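Local structure of malate dehydrogenase (1V9N) at residues E53-G56 with V57-K61; K343-E346 with E347-I351. The protein catalyses the reversible NAD-dependent oxidation of (S)-malate to oxaloacetate, working as a cytoplasmic homodimer of the LDH2/MDH2 oxidoreductase family. All blocks are in the same frame, centred on the assembly; numbering follows the deposited sequence.

Overall arrangement
Contact 1 (53-61) is buried, its centre about 11 Å from the centre of the chain, and stands beside the NADPH; contact 2 (343-351) lies about 22 Å from that centre, on the surface helix 342-355. Their own centres are about 11 Å apart. The first is a turn running into helix 60-69, where an imidazole lies between the cofactor and a guanidinium; the second is regular helix, with hydrocarbon on its inner side, carboxylates on its exposed side and one, Glu347, at the border facing helix 60-69. The two touch directly: Leu348 packs against Val57 and Leu60, Ile351 against Lys61, and a long, weak ion pair joins Lys61 to Glu347. Helix 16-29 takes side chains from both.

Contact 1 of 2, residues E53-G56 with V57-K61; sequences ESHG and VQRLK. With NDP (NADPH dihydro-nicotinamide-adenine-dinucleotide phosphate), chain B.
The imidazole of His55 is covered on one face by the NADPH ribose, whose O4D lies 3.0 Å above the ring plane toward its rim, while Arg59 comes over the opposite face. The guanidinium stands nearly upright on the ring, 87° between planes, with His55 CD2 at its edge and NH2 3.3 Å from His55 NE2. On the ribose side the nicotinamide also comes over the NE2 end of the ring, C2N lying 3.0 Å from His55 NE2. Ser54 OG and His55 ND1 share a hydrogen bond of 3.2 Å that fixes the ring's rotation. Arg59 reaches the ring because its chain bends at chi2 (-95°) and chi3, curling past the carbonyl oxygen of Ser54. With an alanine at His55, Ser54 OG would probably lose this partner, and the ribose and nicotinamide the imidazole packed against them. Behind the ring the backbone turns: Gly56 N donates to Glu53 O, Leu60 N to Val57 O, and one water bridges Glu53 O (2.6 Å) and Gln58 N. His127 also meets the His55 ring, and Lys244 of the second subunit bonds the same NADPH. This is the nicotinamide end of the cofactor pocket, framed by a turn with Arg59 at the N-cap of helix 60-69.

Contact 2 of 2, residues K343-E346 with E347-I351; sequences KVLE and ELNEI
Four successive i to i+4 bonds tie 343-346 to 347-351, from Glu347 N to Lys343 O, Leu348 N to Val344 O, Asn349 N to Leu345 O and Glu350 N to Glu346 O, at 2.9 to 3.1 Å. This is regular alpha-helix, part of the C-terminal helix 342-355, and it is amphipathic. Its buried residues are Leu348 and Ile351, the latter packed on Val26 and Lys61; Val344, one turn before Leu348, borders them and touches it lightly, Val344 CG1 to Leu348 CG at 4.4 Å. Leu348 has CG anti to its own carbonyl carbon (chi1 -62°), which brings the branch back along the helix until CG rests 3.3 Å from Val344 O, the same oxygen that its backbone N bonds. Beyond this segment Leu348 is held by Phe22, Val57 and Leu60, so one leucine joins this helix to helix 16-29, to helix 60-69 and to the turn before it.

Leu345 and Asn349 run side by side on an adjoining strip of the helix, where Asn349 ND2 lies 4.0 Å from Leu345 CG. The amide is held from its other atom, as OD1 accepts a hydrogen bond from the backbone N of the C-terminal Leu360. Leu360 also packs on Leu345 and Leu348, which lays the chain end against this helix.

Glu347 reaches toward helix 60-69 with CG anti to the backbone N (chi1 175°), and its OE1 makes a long, weak ion pair with Lys61 NZ; the exposed Glu346 has a similarly weak one with Arg342. Close to the backbone, Glu347 CB sits 3.2 Å from Val344 O, and Glu350 CB lies 3.6 Å from Glu346 O.

Contact 1 of 2, residues E53-G56 with V57-K61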
ATOM      1  N   GLU A  53       5.004  -2.954 -21.988  1.00 35.49           N
ATOM      2  CA  GLU A  53       6.211  -3.023 -22.809  1.00 36.89           C
ATOM      3  C   GLU A  53       7.497  -2.921 -22.003  1.00 34.92           C
ATOM      4  O   GLU A  53       8.427  -3.698 -22.205  1.00 35.17           O
ATOM      5  CB  GLU A  53       6.205  -1.912 -23.864  1.00 41.48           C
ATOM      6  CG  GLU A  53       5.146  -2.063 -24.941  1.00 46.22           C
ATOM      7  CD  GLU A  53       5.254  -0.988 -26.007  1.00 48.79           C
ATOM      8  OE1 GLU A  53       5.057   0.201 -25.680  1.00 51.03           O
ATOM      9  OE2 GLU A  53       5.543  -1.334 -27.172  1.00 49.76           O
ATOM     10  N   SER A  54       7.545  -1.955 -21.093  1.00 34.47           N
ATOM     11  CA  SER A  54       8.723  -1.740 -20.261  1.00 33.06           C
ATOM     12  C   SER A  54       9.245  -2.987 -19.535  1.00 31.81           C
ATOM     13  O   SER A  54      10.442  -3.087 -19.261  1.00 30.22           O
ATOM     14  CB  SER A  54       8.441  -0.630 -19.244  1.00 34.52           C
ATOM     15  OG  SER A  54       7.208  -0.833 -18.577  1.00 37.44           O
ATOM     16  N   HIS A  55       8.365  -3.940 -19.239  1.00 28.82           N
ATOM     17  CA  HIS A  55       8.793  -5.150 -18.537  1.00 28.28           C
ATOM     18  C   HIS A  55       8.662  -6.450 -19.323  1.00 26.69           C
ATOM     19  O   HIS A  55       8.722  -7.534 -18.747  1.00 25.58           O
ATOM     20  CB  HIS A  55       8.043  -5.268 -17.204  1.00 27.08           C
ATOM     21  CG  HIS A  55       8.434  -4.220 -16.210  1.00 26.24           C
ATOM     22  ND1 HIS A  55       8.100  -2.891 -16.359  1.00 27.46           N
ATOM     23  CD2 HIS A  55       9.212  -4.290 -15.105  1.00 26.90           C
ATOM     24  CE1 HIS A  55       8.659  -2.186 -15.391  1.00 24.82           C
ATOM     25  NE2 HIS A  55       9.341  -3.011 -14.618  1.00 28.10           N
ATOM     26  N   GLY A  56       8.497  -6.340 -20.639  1.00 27.70           N
ATOM     27  CA  GLY A  56       8.362  -7.520 -21.474  1.00 27.88           C
ATOM     28  C   GLY A  56       9.675  -7.963 -22.097  1.00 29.04           C
ATOM     29  O   GLY A  56      10.737  -7.793 -21.499  1.00 28.59           O
ATOM     30  N   VAL A  57       9.603  -8.527 -23.302  1.00 31.34           N
ATOM     31  CA  VAL A  57      10.794  -9.007 -24.002  1.00 33.85           C
ATOM     32  C   VAL A  57      11.862  -7.930 -24.178  1.00 35.22           C
ATOM     33  O   VAL A  57      13.043  -8.235 -24.337  1.00 35.74           O
ATOM     34  CB  VAL A  57      10.442  -9.573 -25.395  1.00 33.34           C
ATOM     35  CG1 VAL A  57       9.538 -10.777 -25.247  1.00 35.12           C
ATOM     36  CG2 VAL A  57       9.773  -8.503 -26.240  1.00 32.46           C
ATOM     37  N   GLN A  58      11.443  -6.671 -24.157  1.00 37.45           N
ATOM     38  CA  GLN A  58      12.373  -5.561 -24.305  1.00 38.89           C
ATOM     39  C   GLN A  58      13.464  -5.640 -23.236  1.00 38.64           C
ATOM     40  O   GLN A  58      14.495  -4.978 -23.335  1.00 39.53           O
ATOM     41  CB  GLN A  58      11.625  -4.237 -24.163  1.00 42.22           C
ATOM     42  CG  GLN A  58      12.506  -3.017 -24.320  1.00 47.42           C
ATOM     43  CD  GLN A  58      11.927  -1.796 -23.637  1.00 49.25           C
ATOM     44  OE1 GLN A  58      11.872  -1.726 -22.407  1.00 50.64           O
ATOM     45  NE2 GLN A  58      11.486  -0.830 -24.431  1.00 50.64           N
ATOM     46  N   ARG A  59      13.229  -6.461 -22.218  1.00 36.87           N
ATOM     47  CA  ARG A  59      14.162  -6.623 -21.109  1.00 34.47           C
ATOM     48  C   ARG A  59      14.911  -7.937 -21.169  1.00 31.49           C
ATOM     49  O   ARG A  59      15.565  -8.329 -20.205  1.00 30.08           O
ATOM     50  CB  ARG A  59      13.390  -6.571 -19.806  1.00 38.72           C
ATOM     51  CG  ARG A  59      12.501  -5.372 -19.708  1.00 44.57           C
ATOM     52  CD  ARG A  59      13.214  -4.291 -18.973  1.00 48.19           C
ATOM     53  NE  ARG A  59      12.568  -4.016 -17.700  1.00 52.98           N
ATOM     54  CZ  ARG A  59      13.063  -3.170 -16.810  1.00 54.40           C
ATOM     55  NH1 ARG A  59      14.200  -2.549 -17.079  1.00 57.45           N
ATOM     56  NH2 ARG A  59      12.422  -2.924 -15.678  1.00 56.43           N
ATOM     57  N   LEU A  60      14.792  -8.637 -22.287  1.00 28.49           N
ATOM     58  CA  LEU A  60      15.480  -9.905 -22.430  1.00 26.47           C
ATOM     59  C   LEU A  60      16.988  -9.666 -22.478  1.00 26.12           C
ATOM     60  O   LEU A  60      17.769 -10.455 -21.948  1.00 26.09           O
ATOM     61  CB  LEU A  60      15.025 -10.614 -23.703  1.00 25.31           C
ATOM     62  CG  LEU A  60      15.678 -11.976 -23.929  1.00 23.54           C
ATOM     63  CD1 LEU A  60      15.234 -12.945 -22.835  1.00 23.65           C
ATOM     64  CD2 LEU A  60      15.296 -12.501 -25.308  1.00 22.97           C
ATOM     65  N   LYS A  61      17.397  -8.567 -23.104  1.00 25.88           N
ATOM     66  CA  LYS A  61      18.818  -8.241 -23.210  1.00 27.56           C
ATOM     67  C   LYS A  61      19.442  -8.044 -21.828  1.00 27.24           C
ATOM     68  O   LYS A  61      20.631  -8.301 -21.633  1.00 28.11           O
ATOM     69  CB  LYS A  61      19.009  -6.976 -24.048  1.00 28.76           C
ATOM     70  CG  LYS A  61      18.429  -5.722 -23.423  1.00 33.45           C
ATOM     71  CD  LYS A  61      18.721  -4.495 -24.276  1.00 35.91           C
ATOM     72  CE  LYS A  61      18.202  -3.229 -23.609  1.00 37.67           C
ATOM     73  NZ  LYS A  61      18.528  -2.010 -24.398  1.00 39.41           N
TER
HETATM   74  PA  NDP B 401      -0.097   1.511 -14.523  1.00 27.15           P
HETATM   75  O1A NDP B 401      -0.021   1.017 -15.877  1.00 29.38           O
HETATM   76  O2A NDP B 401      -0.282   2.966 -14.185  1.00 28.04           O
HETATM   77  O5B NDP B 401      -1.264   0.640 -13.768  1.00 28.10           O
HETATM   78  C5B NDP B 401      -1.583   0.857 -12.380  1.00 26.61           C
HETATM   79  C4B NDP B 401      -2.686  -0.165 -12.046  1.00 25.06           C
HETATM   80  O4B NDP B 401      -3.917   0.554 -12.239  1.00 26.29           O
HETATM   81  C3B NDP B 401      -2.792  -1.408 -12.885  1.00 25.38           C
HETATM   82  O3B NDP B 401      -3.165  -2.511 -12.006  1.00 21.60           O
HETATM   83  C2B NDP B 401      -3.854  -1.157 -13.897  1.00 23.71           C
HETATM   84  O2B NDP B 401      -4.527  -2.299 -14.454  1.00 23.34           O
HETATM   85  C1B NDP B 401      -4.720  -0.185 -13.158  1.00 25.55           C
HETATM   86  N9A NDP B 401      -5.384   0.843 -14.006  1.00 29.54           N
HETATM   87  C8A NDP B 401      -4.885   1.538 -15.144  1.00 29.06           C
HETATM   88  N7A NDP B 401      -5.772   2.390 -15.604  1.00 30.72           N
HETATM   89  C5A NDP B 401      -6.867   2.287 -14.795  1.00 30.65           C
HETATM   90  C6A NDP B 401      -8.147   2.927 -14.740  1.00 31.23           C
HETATM   91  N6A NDP B 401      -8.467   3.867 -15.636  1.00 31.29           N
HETATM   92  N1A NDP B 401      -9.049   2.575 -13.759  1.00 30.98           N
HETATM   93  C2A NDP B 401      -8.728   1.615 -12.832  1.00 29.37           C
HETATM   94  N3A NDP B 401      -7.550   0.960 -12.797  1.00 28.90           N
HETATM   95  C4A NDP B 401      -6.652   1.343 -13.812  1.00 30.06           C
HETATM   96  O3  NDP B 401       1.097   1.033 -13.620  1.00 29.05           O
HETATM   97  PN  NDP B 401       2.669   1.224 -13.527  1.00 28.90           P
HETATM   98  O1N NDP B 401       2.905   1.830 -12.220  1.00 27.75           O
HETATM   99  O2N NDP B 401       2.979   2.043 -14.747  1.00 31.25           O
HETATM  100  O5D NDP B 401       3.165  -0.284 -13.638  1.00 27.80           O
HETATM  101  C5D NDP B 401       4.280  -0.686 -14.482  1.00 29.72           C
HETATM  102  C4D NDP B 401       4.527  -2.239 -14.367  1.00 28.48           C
HETATM  103  O4D NDP B 401       5.904  -2.407 -14.081  1.00 29.86           O
HETATM  104  C3D NDP B 401       3.780  -2.991 -13.236  1.00 27.84           C
HETATM  105  O3D NDP B 401       3.311  -4.236 -13.768  1.00 27.28           O
HETATM  106  C2D NDP B 401       4.791  -3.143 -12.113  1.00 27.69           C
HETATM  107  O2D NDP B 401       4.521  -4.281 -11.322  1.00 24.57           O
HETATM  108  C1D NDP B 401       6.118  -3.203 -12.913  1.00 27.73           C
HETATM  109  N1N NDP B 401       7.296  -2.666 -12.179  1.00 25.33           N
HETATM  110  C2N NDP B 401       8.320  -3.602 -11.859  1.00 24.99           C
HETATM  111  C3N NDP B 401       9.481  -3.084 -11.150  1.00 25.12           C
HETATM  112  C7N NDP B 401      10.576  -3.995 -10.800  1.00 24.05           C
HETATM  113  O7N NDP B 401      11.597  -3.630 -10.205  1.00 24.91           O
HETATM  114  N7N NDP B 401      10.503  -5.315 -11.125  1.00 24.05           N
HETATM  115  C4N NDP B 401       9.518  -1.692 -10.833  1.00 27.27           C
HETATM  116  C5N NDP B 401       8.504  -0.799 -11.151  1.00 26.71           C
HETATM  117  C6N NDP B 401       7.388  -1.281 -11.831  1.00 26.04           C
HETATM  118  P2B NDP B 401      -4.242  -2.943 -15.839  1.00 26.07           P
HETATM  119  O1X NDP B 401      -5.600  -3.224 -16.335  1.00 25.43           O
HETATM  120  O2X NDP B 401      -3.452  -4.200 -15.663  1.00 24.13           O
HETATM  121  O3X NDP B 401      -3.500  -1.950 -16.728  1.00 24.43           O
HETATM  122  O   HOH W   1       8.547  -5.388 -24.186  1.00 32.19           O

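Contact 2 of 2, residues K343-E346 with E347-I351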
ATOM      1  N   LYS A 343      12.521  -1.295 -33.460  1.00 46.93           N
ATOM      2  CA  LYS A 343      13.875  -1.350 -32.920  1.00 46.42           C
ATOM      3  C   LYS A 343      14.081  -2.496 -31.933  1.00 45.28           C
ATOM      4  O   LYS A 343      15.175  -3.056 -31.842  1.00 44.31           O
ATOM      5  CB  LYS A 343      14.227  -0.023 -32.244  1.00 47.81           C
ATOM      6  CG  LYS A 343      14.360   1.148 -33.201  1.00 50.06           C
ATOM      7  CD  LYS A 343      14.770   2.416 -32.467  1.00 50.43           C
ATOM      8  CE  LYS A 343      14.961   3.577 -33.431  1.00 51.47           C
ATOM      9  NZ  LYS A 343      15.372   4.821 -32.724  1.00 51.14           N
ATOM     10  N   VAL A 344      13.033  -2.837 -31.190  1.00 43.68           N
ATOM     11  CA  VAL A 344      13.119  -3.921 -30.218  1.00 41.95           C
ATOM     12  C   VAL A 344      13.233  -5.258 -30.936  1.00 40.59           C
ATOM     13  O   VAL A 344      14.009  -6.127 -30.531  1.00 39.16           O
ATOM     14  CB  VAL A 344      11.882  -3.944 -29.292  1.00 42.57           C
ATOM     15  CG1 VAL A 344      11.925  -5.171 -28.387  1.00 41.63           C
ATOM     16  CG2 VAL A 344      11.844  -2.675 -28.457  1.00 41.69           C
ATOM     17  N   LEU A 345      12.457  -5.416 -32.004  1.00 40.03           N
ATOM     18  CA  LEU A 345      12.473  -6.646 -32.786  1.00 40.31           C
ATOM     19  C   LEU A 345      13.860  -6.871 -33.390  1.00 40.16           C
ATOM     20  O   LEU A 345      14.332  -8.005 -33.472  1.00 38.38           O
ATOM     21  CB  LEU A 345      11.428  -6.576 -33.898  1.00 42.02           C
ATOM     22  CG  LEU A 345      11.214  -7.857 -34.709  1.00 42.73           C
ATOM     23  CD1 LEU A 345      10.731  -8.972 -33.799  1.00 43.84           C
ATOM     24  CD2 LEU A 345      10.196  -7.594 -35.809  1.00 44.18           C
ATOM     25  N   GLU A 346      14.503  -5.785 -33.812  1.00 40.83           N
ATOM     26  CA  GLU A 346      15.842  -5.857 -34.393  1.00 41.91           C
ATOM     27  C   GLU A 346      16.789  -6.339 -33.302  1.00 40.55           C
ATOM     28  O   GLU A 346      17.634  -7.207 -33.520  1.00 40.48           O
ATOM     29  CB  GLU A 346      16.282  -4.474 -34.886  1.00 43.99           C
ATOM     30  CG  GLU A 346      15.431  -3.910 -36.023  1.00 48.76           C
ATOM     31  CD  GLU A 346      15.747  -2.450 -36.336  1.00 52.05           C
ATOM     32  OE1 GLU A 346      15.200  -1.923 -37.331  1.00 52.75           O
ATOM     33  OE2 GLU A 346      16.532  -1.827 -35.587  1.00 54.18           O
ATOM     34  N   GLU A 347      16.622  -5.760 -32.120  1.00 39.12           N
ATOM     35  CA  GLU A 347      17.423  -6.088 -30.951  1.00 37.03           C
ATOM     36  C   GLU A 347      17.330  -7.577 -30.613  1.00 35.23           C
ATOM     37  O   GLU A 347      18.337  -8.219 -30.325  1.00 34.00           O
ATOM     38  CB  GLU A 347      16.938  -5.236 -29.777  1.00 39.30           C
ATOM     39  CG  GLU A 347      17.582  -5.520 -28.427  1.00 42.69           C
ATOM     40  CD  GLU A 347      17.002  -4.638 -27.332  1.00 44.53           C
ATOM     41  OE1 GLU A 347      17.203  -3.404 -27.393  1.00 45.16           O
ATOM     42  OE2 GLU A 347      16.336  -5.173 -26.419  1.00 45.05           O
ATOM     43  N   LEU A 348      16.120  -8.125 -30.662  1.00 33.50           N
ATOM     44  CA  LEU A 348      15.911  -9.536 -30.354  1.00 31.97           C
ATOM     45  C   LEU A 348      16.563 -10.463 -31.377  1.00 31.59           C
ATOM     46  O   LEU A 348      17.068 -11.527 -31.023  1.00 29.95           O
ATOM     47  CB  LEU A 348      14.412  -9.846 -30.259  1.00 32.35           C
ATOM     48  CG  LEU A 348      13.637  -9.113 -29.160  1.00 32.00           C
ATOM     49  CD1 LEU A 348      12.186  -9.574 -29.159  1.00 33.47           C
ATOM     50  CD2 LEU A 348      14.282  -9.387 -27.809  1.00 31.31           C
ATOM     51  N   ASN A 349      16.547 -10.070 -32.647  1.00 31.04           N
ATOM     52  CA  ASN A 349      17.166 -10.897 -33.674  1.00 30.48           C
ATOM     53  C   ASN A 349      18.687 -10.852 -33.546  1.00 27.19           C
ATOM     54  O   ASN A 349      19.368 -11.826 -33.848  1.00 27.34           O
ATOM     55  CB  ASN A 349      16.717 -10.449 -35.070  1.00 31.57           C
ATOM     56  CG  ASN A 349      15.295 -10.879 -35.383  1.00 33.33           C
ATOM     57  OD1 ASN A 349      14.931 -12.042 -35.191  1.00 32.69           O
ATOM     58  ND2 ASN A 349      14.484  -9.944 -35.871  1.00 33.75           N
ATOM     59  N   GLU A 350      19.216  -9.724 -33.086  1.00 27.36           N
ATOM     60  CA  GLU A 350      20.654  -9.591 -32.883  1.00 29.52           C
ATOM     61  C   GLU A 350      21.055 -10.530 -31.737  1.00 29.13           C
ATOM     62  O   GLU A 350      22.098 -11.186 -31.791  1.00 29.63           O
ATOM     63  CB  GLU A 350      21.011  -8.145 -32.533  1.00 33.32           C
ATOM     64  CG  GLU A 350      22.476  -7.919 -32.186  1.00 41.29           C
ATOM     65  CD  GLU A 350      23.424  -8.304 -33.315  1.00 46.14           C
ATOM     66  OE1 GLU A 350      23.519  -9.512 -33.633  1.00 48.64           O
ATOM     67  OE2 GLU A 350      24.073  -7.396 -33.884  1.00 47.08           O
ATOM     68  N   ILE A 351      20.219 -10.594 -30.704  1.00 26.94           N
ATOM     69  CA  ILE A 351      20.473 -11.478 -29.569  1.00 25.60           C
ATOM     70  C   ILE A 351      20.482 -12.918 -30.066  1.00 25.08           C
ATOM     71  O   ILE A 351      21.324 -13.724 -29.656  1.00 24.25           O
ATOM     72  CB  ILE A 351      19.380 -11.335 -28.477  1.00 24.73           C
ATOM     73  CG1 ILE A 351      19.549 -10.005 -27.742  1.00 23.00           C
ATOM     74  CG2 ILE A 351      19.450 -12.510 -27.502  1.00 23.27           C
ATOM     75  CD1 ILE A 351      18.511  -9.774 -26.649  1.00 26.43           C
TER